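Local coordinates for protein L544 (Acanthamoeba polyphaga mimivirus, PDB 4AMQ) that is a nucleotidyl transferase of the virion that binds manganese and magnesium and may take part in transcription-coupled DNA repair, at residues Leu24-Lys29 with Gly55-Arg60; Ile268-Thr271 with Tyr276-Leu279; Leu280-Ser285 with Ile308-Lys313; Thr271-Tyr276 with Asn357-Lys362. One frame throughout, in Å; residues are numbered along the deposited sequence.

Contact 1 of 4, residues Leu24-Lys29 with Gly55-Arg60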
# COMPACT_ATOMS: atom_id res chain seq x y z
N LEU A 24 -6.76 16.45 -1.21
CA LEU A 24 -6.71 15.77 -2.50
C LEU A 24 -8.01 15.02 -2.76
O LEU A 24 -8.20 13.90 -2.30
CB LEU A 24 -5.53 14.79 -2.55
CG LEU A 24 -5.34 14.11 -3.91
CD1 LEU A 24 -4.95 15.13 -4.97
CD2 LEU A 24 -4.31 12.99 -3.83
N ILE A 25 -8.90 15.66 -3.51
CA ILE A 25 -10.20 15.08 -3.84
C ILE A 25 -10.25 14.80 -5.33
O ILE A 25 -9.58 15.46 -6.12
CB ILE A 25 -11.35 16.04 -3.46
CG1 ILE A 25 -11.22 16.50 -2.01
CG2 ILE A 25 -12.70 15.40 -3.71
CD1 ILE A 25 -11.43 15.39 -1.00
N PHE A 26 -11.04 13.81 -5.73
CA PHE A 26 -11.14 13.49 -7.14
C PHE A 26 -11.87 14.59 -7.92
O PHE A 26 -12.92 15.08 -7.50
CB PHE A 26 -11.83 12.14 -7.37
CG PHE A 26 -11.80 11.70 -8.80
CD1 PHE A 26 -12.73 12.18 -9.71
CD2 PHE A 26 -10.84 10.81 -9.25
CE1 PHE A 26 -12.70 11.78 -11.03
CE2 PHE A 26 -10.81 10.40 -10.57
CZ PHE A 26 -11.74 10.89 -11.46
N THR A 27 -11.27 14.99 -9.04
CA THR A 27 -11.93 15.84 -10.03
C THR A 27 -11.44 15.39 -11.40
O THR A 27 -10.42 14.71 -11.51
CB THR A 27 -11.60 17.34 -9.85
OG1 THR A 27 -10.20 17.55 -10.02
CG2 THR A 27 -12.03 17.82 -8.47
N TYR A 28 -12.16 15.77 -12.46
CA TYR A 28 -11.74 15.39 -13.80
C TYR A 28 -10.54 16.20 -14.26
O TYR A 28 -9.77 15.76 -15.11
CB TYR A 28 -12.91 15.50 -14.79
CG TYR A 28 -13.92 14.40 -14.60
CD1 TYR A 28 -13.68 13.14 -15.11
CD2 TYR A 28 -15.10 14.61 -13.91
CE1 TYR A 28 -14.58 12.12 -14.94
CE2 TYR A 28 -16.01 13.60 -13.74
CZ TYR A 28 -15.75 12.35 -14.26
OH TYR A 28 -16.66 11.32 -14.09
N LYS A 29 -10.37 17.39 -13.68
CA LYS A 29 -9.17 18.19 -13.92
C LYS A 29 -7.96 17.42 -13.40
O LYS A 29 -6.91 17.39 -14.04
CB LYS A 29 -9.29 19.54 -13.22
CG LYS A 29 -8.04 20.40 -13.32
CD LYS A 29 -8.21 21.72 -12.57
CE LYS A 29 -6.95 22.56 -12.65
NZ LYS A 29 -6.63 22.95 -14.05
N GLY A 55 -8.83 -0.72 -9.35
CA GLY A 55 -9.02 -0.35 -7.96
C GLY A 55 -9.82 0.91 -7.70
O GLY A 55 -10.74 1.24 -8.45
N SER A 56 -9.46 1.61 -6.63
CA SER A 56 -10.24 2.75 -6.15
C SER A 56 -10.24 3.94 -7.10
O SER A 56 -11.22 4.68 -7.16
CB SER A 56 -9.74 3.18 -4.76
OG SER A 56 -8.42 3.68 -4.82
N PHE A 57 -9.15 4.14 -7.83
CA PHE A 57 -9.07 5.25 -8.77
C PHE A 57 -10.00 5.04 -9.97
O PHE A 57 -10.59 5.98 -10.48
CB PHE A 57 -7.64 5.49 -9.23
CG PHE A 57 -7.46 6.75 -10.03
CD1 PHE A 57 -7.71 7.98 -9.46
CD2 PHE A 57 -7.03 6.69 -11.35
CE1 PHE A 57 -7.54 9.15 -10.19
CE2 PHE A 57 -6.86 7.86 -12.08
CZ PHE A 57 -7.11 9.08 -11.50
N ARG A 58 -10.11 3.79 -10.41
CA ARG A 58 -11.05 3.45 -11.48
C ARG A 58 -12.48 3.79 -11.05
O ARG A 58 -13.30 4.20 -11.87
CB ARG A 58 -10.93 1.97 -11.86
CG ARG A 58 -12.06 1.46 -12.77
CD ARG A 58 -11.88 -0.01 -13.09
NE ARG A 58 -11.57 -0.80 -11.90
CZ ARG A 58 -11.33 -2.11 -11.90
NH1 ARG A 58 -11.38 -2.79 -13.04
NH2 ARG A 58 -11.05 -2.74 -10.77
N ARG A 59 -12.76 3.61 -9.76
CA ARG A 59 -14.07 3.94 -9.20
C ARG A 59 -14.18 5.43 -8.88
O ARG A 59 -15.24 5.91 -8.48
CB ARG A 59 -14.35 3.12 -7.95
CG ARG A 59 -14.61 1.65 -8.21
CD ARG A 59 -14.93 0.91 -6.91
NE ARG A 59 -13.75 0.72 -6.07
CZ ARG A 59 -13.62 1.17 -4.83
NH1 ARG A 59 -14.61 1.84 -4.26
NH2 ARG A 59 -12.51 0.94 -4.15
N ARG A 60 -13.07 6.15 -9.06
CA ARG A 60 -13.03 7.59 -8.83
C ARG A 60 -13.56 7.98 -7.46
O ARG A 60 -14.36 8.91 -7.33
CB ARG A 60 -13.84 8.31 -9.92
CG ARG A 60 -13.34 8.08 -11.33
CD ARG A 60 -14.22 8.79 -12.35
NE ARG A 60 -13.56 8.97 -13.64
CZ ARG A 60 -13.65 8.12 -14.66
NH1 ARG A 60 -14.39 7.02 -14.54
NH2 ARG A 60 -13.01 8.37 -15.79
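The side chain of R60 lies across one face of the F26 ring. R60 CB stands 3.6 Å from the ring centroid, 10° off the normal, a CH-pi contact. Further out the arginine runs past the far end of the ring, with R60 CG 3.2 Å from F26 CZ. The guanidinium turns its edge to the phenylalanine, its plane nearly perpendicular to the ring. F57 comes to the rim of F26, near its plane, with F57 CE1 3.5 Å from F26 CE2. The two ring planes are inclined at 56°. Y28 covers the arginine end more loosely, Y28 CE1 lying 3.6 Å from R60 NE. R60, just after the weakly bonded helix 55-58, has positive phi and completes a Schellman motif in the nucleotidyltransferase domain. The side chain of F57 is about 7 Å from a bound manganese. With chi1 at -173°, F26 CG is anti to the backbone N, and the ring extends to R60. T27 caps helix 28-42 through a bond from L30 N to T27 OG1. Beyond the aromatic groups, E31 of that helix makes a salt bridge with R60 NE.

Contact 2 of 4, residues Ile268-Thr271 with Tyr276-Leu279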
# COMPACT_ATOMS: atom_id res chain seq x y z
N ILE A 268 -21.10 5.15 2.52
CA ILE A 268 -20.59 5.01 3.88
C ILE A 268 -19.07 4.87 3.91
O ILE A 268 -18.38 5.57 4.65
CB ILE A 268 -21.23 3.81 4.58
CG1 ILE A 268 -22.74 3.99 4.67
CG2 ILE A 268 -20.63 3.62 5.97
CD1 ILE A 268 -23.48 2.77 5.18
N ILE A 269 -18.57 3.94 3.09
CA ILE A 269 -17.14 3.65 3.05
C ILE A 269 -16.33 4.80 2.46
O ILE A 269 -15.31 5.20 3.03
CB ILE A 269 -16.87 2.35 2.25
CG1 ILE A 269 -17.56 1.16 2.93
CG2 ILE A 269 -15.38 2.11 2.10
CD1 ILE A 269 -17.49 -0.13 2.13
N GLU A 270 -16.79 5.33 1.33
CA GLU A 270 -15.99 6.26 0.54
C GLU A 270 -16.26 7.75 0.80
O GLU A 270 -15.41 8.59 0.54
CB GLU A 270 -16.16 5.95 -0.95
CG GLU A 270 -15.85 4.51 -1.33
CD GLU A 270 -14.40 4.13 -1.06
OE1 GLU A 270 -13.61 5.02 -0.69
OE2 GLU A 270 -14.05 2.94 -1.23
N THR A 271 -17.45 8.08 1.30
CA THR A 271 -17.77 9.48 1.55
C THR A 271 -17.84 9.80 3.04
O THR A 271 -17.10 10.64 3.54
CB THR A 271 -19.07 9.92 0.85
OG1 THR A 271 -18.90 9.83 -0.57
CG2 THR A 271 -19.42 11.36 1.21
N TYR A 276 -11.12 9.15 6.87
CA TYR A 276 -10.47 8.24 7.81
C TYR A 276 -9.57 7.26 7.07
O TYR A 276 -8.45 6.99 7.50
CB TYR A 276 -11.51 7.45 8.61
CG TYR A 276 -12.36 8.29 9.54
CD1 TYR A 276 -13.44 9.02 9.06
CD2 TYR A 276 -12.09 8.34 10.90
CE1 TYR A 276 -14.21 9.78 9.91
CE2 TYR A 276 -12.86 9.10 11.76
CZ TYR A 276 -13.93 9.82 11.25
OH TYR A 276 -14.71 10.58 12.09
N LYS A 277 -10.06 6.71 5.96
CA LYS A 277 -9.30 5.74 5.18
C LYS A 277 -8.11 6.41 4.48
O LYS A 277 -7.02 5.84 4.42
CB LYS A 277 -10.20 5.02 4.17
CG LYS A 277 -9.45 4.21 3.12
CD LYS A 277 -10.34 3.12 2.51
CE LYS A 277 -11.59 3.69 1.86
NZ LYS A 277 -11.29 4.46 0.62
N GLN A 278 -8.33 7.62 3.98
CA GLN A 278 -7.29 8.33 3.24
C GLN A 278 -6.12 8.69 4.16
O GLN A 278 -4.96 8.57 3.78
CB GLN A 278 -7.85 9.59 2.57
CG GLN A 278 -6.92 10.18 1.52
CD GLN A 278 -7.26 11.63 1.18
OE1 GLN A 278 -7.26 12.49 2.06
NE2 GLN A 278 -7.56 11.89 -0.08
N LEU A 279 -6.44 9.11 5.38
CA LEU A 279 -5.42 9.44 6.37
C LEU A 279 -4.60 8.23 6.80
O LEU A 279 -3.41 8.36 7.09
CB LEU A 279 -6.04 10.13 7.59
CG LEU A 279 -6.32 11.63 7.41
CD1 LEU A 279 -7.06 12.18 8.63
CD2 LEU A 279 -5.03 12.39 7.17
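K277 reaches from helix 274-292 to E270 on helix 259-272 and makes a salt bridge. K277 NZ donates a hydrogen bond to E270 OE1 at 2.7 Å. The donor arrives on the syn side of the oxygen, 18° out of the carboxylate plane. This is the tight part of the contact, and E270 is buried. The remainder is looser. Only I269 CG2 adds to it, 4.1 Å from K277 CE, and K277 itself is partly exposed. The backbones stay apart, with the CA atoms of E270 and K277 8.2 Å from each other. The lysine starts with CG anti to its backbone N (chi1 168°) and then bends at its last two torsions, which turns NZ to the carboxylate. The other oxygen, E270 OE2, has salt bridges to R252 and to R59 of the nucleotidyltransferase domain. F249 and Y245 also touch K277. The two helices follow each other in the helical domain, and the side chain of K277 is about 8 Å from a bound manganese. One buried carboxylate thus faces a lysine and two arginines, a setting that would probably favour its ionised form and links the helical domain to the nucleotidyltransferase domain.

Contact 3 of 4, residues Leu280-Ser285 with Ile308-Lys313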
# COMPACT_ATOMS: atom_id res chain seq x y z
N LEU A 280 -5.23 7.06 6.84
CA LEU A 280 -4.51 5.83 7.16
C LEU A 280 -3.50 5.50 6.06
O LEU A 280 -2.35 5.16 6.34
CB LEU A 280 -5.48 4.65 7.35
CG LEU A 280 -6.43 4.74 8.55
CD1 LEU A 280 -7.37 3.55 8.57
CD2 LEU A 280 -5.64 4.84 9.85
N VAL A 281 -3.95 5.60 4.81
CA VAL A 281 -3.08 5.37 3.66
C VAL A 281 -1.94 6.39 3.60
O VAL A 281 -0.82 6.05 3.23
CB VAL A 281 -3.88 5.43 2.34
CG1 VAL A 281 -2.93 5.38 1.16
CG2 VAL A 281 -4.90 4.30 2.28
N ARG A 282 -2.25 7.63 3.97
CA ARG A 282 -1.26 8.70 3.92
C ARG A 282 -0.18 8.49 4.99
O ARG A 282 0.98 8.81 4.77
CB ARG A 282 -1.95 10.06 4.07
CG ARG A 282 -2.77 10.46 2.84
CD ARG A 282 -3.81 11.53 3.16
NE ARG A 282 -3.24 12.71 3.80
CZ ARG A 282 -3.93 13.79 4.14
NH1 ARG A 282 -5.23 13.86 3.89
NH2 ARG A 282 -3.32 14.81 4.74
N ILE A 283 -0.58 7.95 6.13
CA ILE A 283 0.37 7.57 7.18
C ILE A 283 1.21 6.36 6.74
O ILE A 283 2.40 6.29 7.02
CB ILE A 283 -0.34 7.27 8.51
CG1 ILE A 283 -0.91 8.55 9.11
CG2 ILE A 283 0.62 6.62 9.49
CD1 ILE A 283 -1.84 8.32 10.28
N ASP A 284 0.59 5.42 6.04
CA ASP A 284 1.33 4.30 5.44
C ASP A 284 2.38 4.79 4.43
O ASP A 284 3.46 4.22 4.32
CB ASP A 284 0.39 3.31 4.77
CG ASP A 284 -0.31 2.40 5.76
OD1 ASP A 284 0.27 2.11 6.83
OD2 ASP A 284 -1.43 1.96 5.45
N SER A 285 2.05 5.84 3.69
CA SER A 285 2.99 6.44 2.74
C SER A 285 4.24 6.98 3.44
O SER A 285 5.37 6.76 2.98
CB SER A 285 2.31 7.54 1.93
OG SER A 285 1.28 7.00 1.12
N ILE A 308 -2.06 17.23 9.94
CA ILE A 308 -2.49 18.10 11.03
C ILE A 308 -3.75 18.88 10.65
O ILE A 308 -4.69 18.98 11.44
CB ILE A 308 -1.39 19.11 11.43
CG1 ILE A 308 -0.17 18.37 12.00
CG2 ILE A 308 -1.91 20.10 12.44
CD1 ILE A 308 -0.49 17.51 13.20
N LYS A 309 -3.76 19.42 9.43
CA LYS A 309 -4.92 20.15 8.93
C LYS A 309 -6.17 19.26 8.81
O LYS A 309 -7.25 19.64 9.26
CB LYS A 309 -4.62 20.79 7.58
CG LYS A 309 -5.84 21.38 6.89
CD LYS A 309 -5.49 22.03 5.56
CE LYS A 309 -6.69 22.74 4.94
NZ LYS A 309 -7.76 21.80 4.50
N ASP A 310 -6.01 18.09 8.21
CA ASP A 310 -7.15 17.23 7.88
C ASP A 310 -7.69 16.44 9.07
O ASP A 310 -8.87 16.09 9.10
CB ASP A 310 -6.79 16.28 6.74
CG ASP A 310 -6.52 17.01 5.45
OD1 ASP A 310 -6.97 18.17 5.31
OD2 ASP A 310 -5.85 16.43 4.56
N ILE A 311 -6.84 16.16 10.04
CA ILE A 311 -7.21 15.36 11.20
C ILE A 311 -8.34 16.03 12.00
O ILE A 311 -9.10 15.36 12.70
CB ILE A 311 -5.99 15.13 12.12
CG1 ILE A 311 -6.22 13.93 13.02
CG2 ILE A 311 -5.69 16.37 12.94
CD1 ILE A 311 -6.33 12.65 12.27
N ARG A 312 -8.43 17.35 11.87
CA ARG A 312 -9.42 18.13 12.61
C ARG A 312 -10.83 17.94 12.05
O ARG A 312 -11.82 18.27 12.70
CB ARG A 312 -9.05 19.61 12.61
CG ARG A 312 -7.70 19.92 13.22
CD ARG A 312 -7.22 21.31 12.83
NE ARG A 312 -5.94 21.63 13.45
CZ ARG A 312 -5.81 22.09 14.69
NH1 ARG A 312 -6.88 22.29 15.45
NH2 ARG A 312 -4.60 22.35 15.18
N LYS A 313 -10.91 17.39 10.84
CA LYS A 313 -12.19 17.13 10.20
C LYS A 313 -12.80 15.83 10.72
O LYS A 313 -13.99 15.58 10.56
CB LYS A 313 -12.04 17.06 8.68
CG LYS A 313 -11.39 18.28 8.05
CD LYS A 313 -11.68 18.33 6.56
CE LYS A 313 -11.02 19.52 5.89
NZ LYS A 313 -9.57 19.29 5.64
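Both terminal nitrogens of R282 bond to a single oxygen of D310. R282 NH1 is 2.7 Å and R282 NH2 3.0 Å from D310 OD2. The bond from NH1 is the straighter, with an N-H...O angle of 152° against 136° for NH2. It uses the anti lone pair of OD2. The approach is end-on, with OD2 near the guanidinium plane. Because both N-H groups share OD2, this is not the two-oxygen bidentate pairing; the two group planes are nearly perpendicular. Side chains bridge the gap here, since the CA atoms of R282 and D310 are 11.1 Å apart. The arginine bends at chi3 (53°) to bring its end to the aspartate. The bridge joins helix 274-292 to helix 297-311, which runs roughly antiparallel to it within the helical domain. The second oxygen, D310 OD1, is 2.9 Å from K313 NZ, a salt bridge three residues on. K309 NZ makes a long ion pair with it. R282, K309, D310 and K313 thus form one network around a buried carboxylate, a setting that would be expected to keep it ionised. R282 NH1 also bonds to Q278 OE1, one helical turn earlier. R282 NH2 bonds weakly to S306 OG.

Contact 4 of 4, residues Thr271-Tyr276 with Asn357-Lys362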
# COMPACT_ATOMS: atom_id res chain seq x y z
N THR A 271 -17.45 8.08 1.30
CA THR A 271 -17.77 9.48 1.55
C THR A 271 -17.84 9.80 3.04
O THR A 271 -17.10 10.64 3.54
CB THR A 271 -19.07 9.92 0.85
OG1 THR A 271 -18.90 9.83 -0.57
CG2 THR A 271 -19.42 11.36 1.21
N LYS A 272 -18.73 9.12 3.75
CA LYS A 272 -18.89 9.37 5.18
C LYS A 272 -17.59 9.12 5.95
O LYS A 272 -17.22 9.92 6.81
CB LYS A 272 -20.01 8.51 5.75
CG LYS A 272 -20.28 8.77 7.22
CD LYS A 272 -21.51 8.02 7.69
CE LYS A 272 -21.69 8.17 9.19
NZ LYS A 272 -21.81 9.60 9.59
N PHE A 273 -16.91 8.02 5.63
CA PHE A 273 -15.67 7.67 6.33
C PHE A 273 -14.46 7.72 5.40
O PHE A 273 -13.38 7.25 5.75
CB PHE A 273 -15.80 6.28 6.96
CG PHE A 273 -16.90 6.18 7.98
CD1 PHE A 273 -16.85 6.92 9.15
CD2 PHE A 273 -17.98 5.35 7.76
CE1 PHE A 273 -17.86 6.82 10.09
CE2 PHE A 273 -19.00 5.25 8.69
CZ PHE A 273 -18.94 5.99 9.86
N GLY A 274 -14.64 8.31 4.23
CA GLY A 274 -13.58 8.40 3.24
C GLY A 274 -12.28 9.00 3.75
O GLY A 274 -11.20 8.52 3.41
N LEU A 275 -12.38 10.05 4.56
CA LEU A 275 -11.18 10.75 5.04
C LEU A 275 -10.40 9.94 6.07
O LEU A 275 -9.18 10.02 6.15
CB LEU A 275 -11.54 12.14 5.59
CG LEU A 275 -10.36 13.01 6.04
CD1 LEU A 275 -9.30 13.09 4.96
CD2 LEU A 275 -10.83 14.41 6.45
N TYR A 276 -11.12 9.15 6.87
CA TYR A 276 -10.47 8.24 7.81
C TYR A 276 -9.57 7.26 7.07
O TYR A 276 -8.45 6.99 7.50
CB TYR A 276 -11.51 7.45 8.61
CG TYR A 276 -12.36 8.29 9.54
CD1 TYR A 276 -13.44 9.02 9.06
CD2 TYR A 276 -12.09 8.34 10.90
CE1 TYR A 276 -14.21 9.78 9.91
CE2 TYR A 276 -12.86 9.10 11.76
CZ TYR A 276 -13.93 9.82 11.25
OH TYR A 276 -14.71 10.58 12.09
N ASN A 357 -13.64 2.45 13.33
CA ASN A 357 -14.27 1.18 13.65
C ASN A 357 -15.46 1.35 14.58
O ASN A 357 -16.49 0.69 14.42
CB ASN A 357 -13.24 0.23 14.28
CG ASN A 357 -12.27 -0.32 13.25
OD1 ASN A 357 -12.63 -0.55 12.10
ND2 ASN A 357 -11.02 -0.53 13.66
N LYS A 358 -15.33 2.24 15.56
CA LYS A 358 -16.40 2.52 16.50
C LYS A 358 -17.61 3.13 15.80
O LYS A 358 -18.74 2.70 16.03
CB LYS A 358 -15.91 3.48 17.59
CG LYS A 358 -16.94 3.77 18.67
CD LYS A 358 -16.63 5.06 19.42
CE LYS A 358 -17.51 5.21 20.65
NZ LYS A 358 -18.95 5.01 20.33
N GLN A 359 -17.36 4.12 14.95
CA GLN A 359 -18.43 4.79 14.23
C GLN A 359 -19.03 3.91 13.14
O GLN A 359 -20.05 4.26 12.54
CB GLN A 359 -17.92 6.09 13.61
CG GLN A 359 -17.40 7.11 14.60
CD GLN A 359 -16.82 8.33 13.91
OE1 GLN A 359 -17.54 9.10 13.27
NE2 GLN A 359 -15.51 8.50 14.03
N SER A 360 -18.38 2.78 12.88
CA SER A 360 -18.80 1.90 11.79
C SER A 360 -19.62 0.70 12.26
O SER A 360 -20.32 0.08 11.47
CB SER A 360 -17.58 1.41 11.00
OG SER A 360 -17.06 2.43 10.17
N LYS A 361 -19.52 0.38 13.55
CA LYS A 361 -20.12 -0.84 14.09
C LYS A 361 -21.59 -1.00 13.76
O LYS A 361 -22.05 -2.11 13.47
CB LYS A 361 -19.91 -0.91 15.60
CG LYS A 361 -20.57 -2.12 16.27
CD LYS A 361 -20.22 -2.21 17.74
CE LYS A 361 -21.04 -3.29 18.43
NZ LYS A 361 -20.89 -4.63 17.79
N LYS A 362 -22.33 0.10 13.80
CA LYS A 362 -23.77 0.08 13.57
C LYS A 362 -24.12 -0.18 12.11
O LYS A 362 -25.09 -0.87 11.81
CB LYS A 362 -24.41 1.38 14.04
CG LYS A 362 -23.60 2.61 13.67
CD LYS A 362 -24.33 3.90 14.01
CE LYS A 362 -25.54 4.09 13.12
NZ LYS A 362 -26.08 5.48 13.21
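Q359 makes the one hydrogen bond between these segments. Its NE2 donates to Y276 OH at 3.0 Å, with an N-H...O angle of 155°. The hydroxyl lies 12° out of the amide plane. The ring and amide planes are steeply turned, at 78°, and NE2 meets the phenol at its oxygen. Y276 OH is also bonded to N315 N, and Q359 NE2 makes a weak bond to S355 OG.

Van der Waals contacts supply the rest, and F273 is at their centre. Its ring end touches the base of Q359, with F273 CE1 3.6 Å from Q359 CB. F273 CZ approaches the backbone at Q359 O, 3.4 Å away and oblique to the ring. S360 OG lies over one face of F273, toward its rim, 3.7 Å from CE2; its hydrogen bond is to V356 O. The aliphatic part of K272 covers the opposite face, with CG above the ring centre.

F273 is the N-cap residue of helix 274-292 and directly follows helix 259-272. The arrangement is helix packing in the helical domain, in which a phenylalanine at the junction of two successive helices and a tyrosine one turn on rest against the long helix 334-368.

From the N terminus, contact 1 closes first, a loop of 25 residues within the nucleotidyltransferase domain. Contacts 2, 3 and 4 follow in the helical domain. Contact 2 closes the shortest loop, between two successive helices. Contact 4 starts from the same region, shares T271 and Y276 with contact 2, and closes the longest loop, which brings helix 334-368 to the junction. Contact 3, between helices 274-292 and 297-311, falls entirely within that long loop. All three use helix 274-292. Packing of L279 on I311 joins contacts 2 and 3, and K313 on L275 joins 3 and 4. Contact 1 meets contact 2 across the domains through L24 and Q278 and through the salt bridge of R59 with E270.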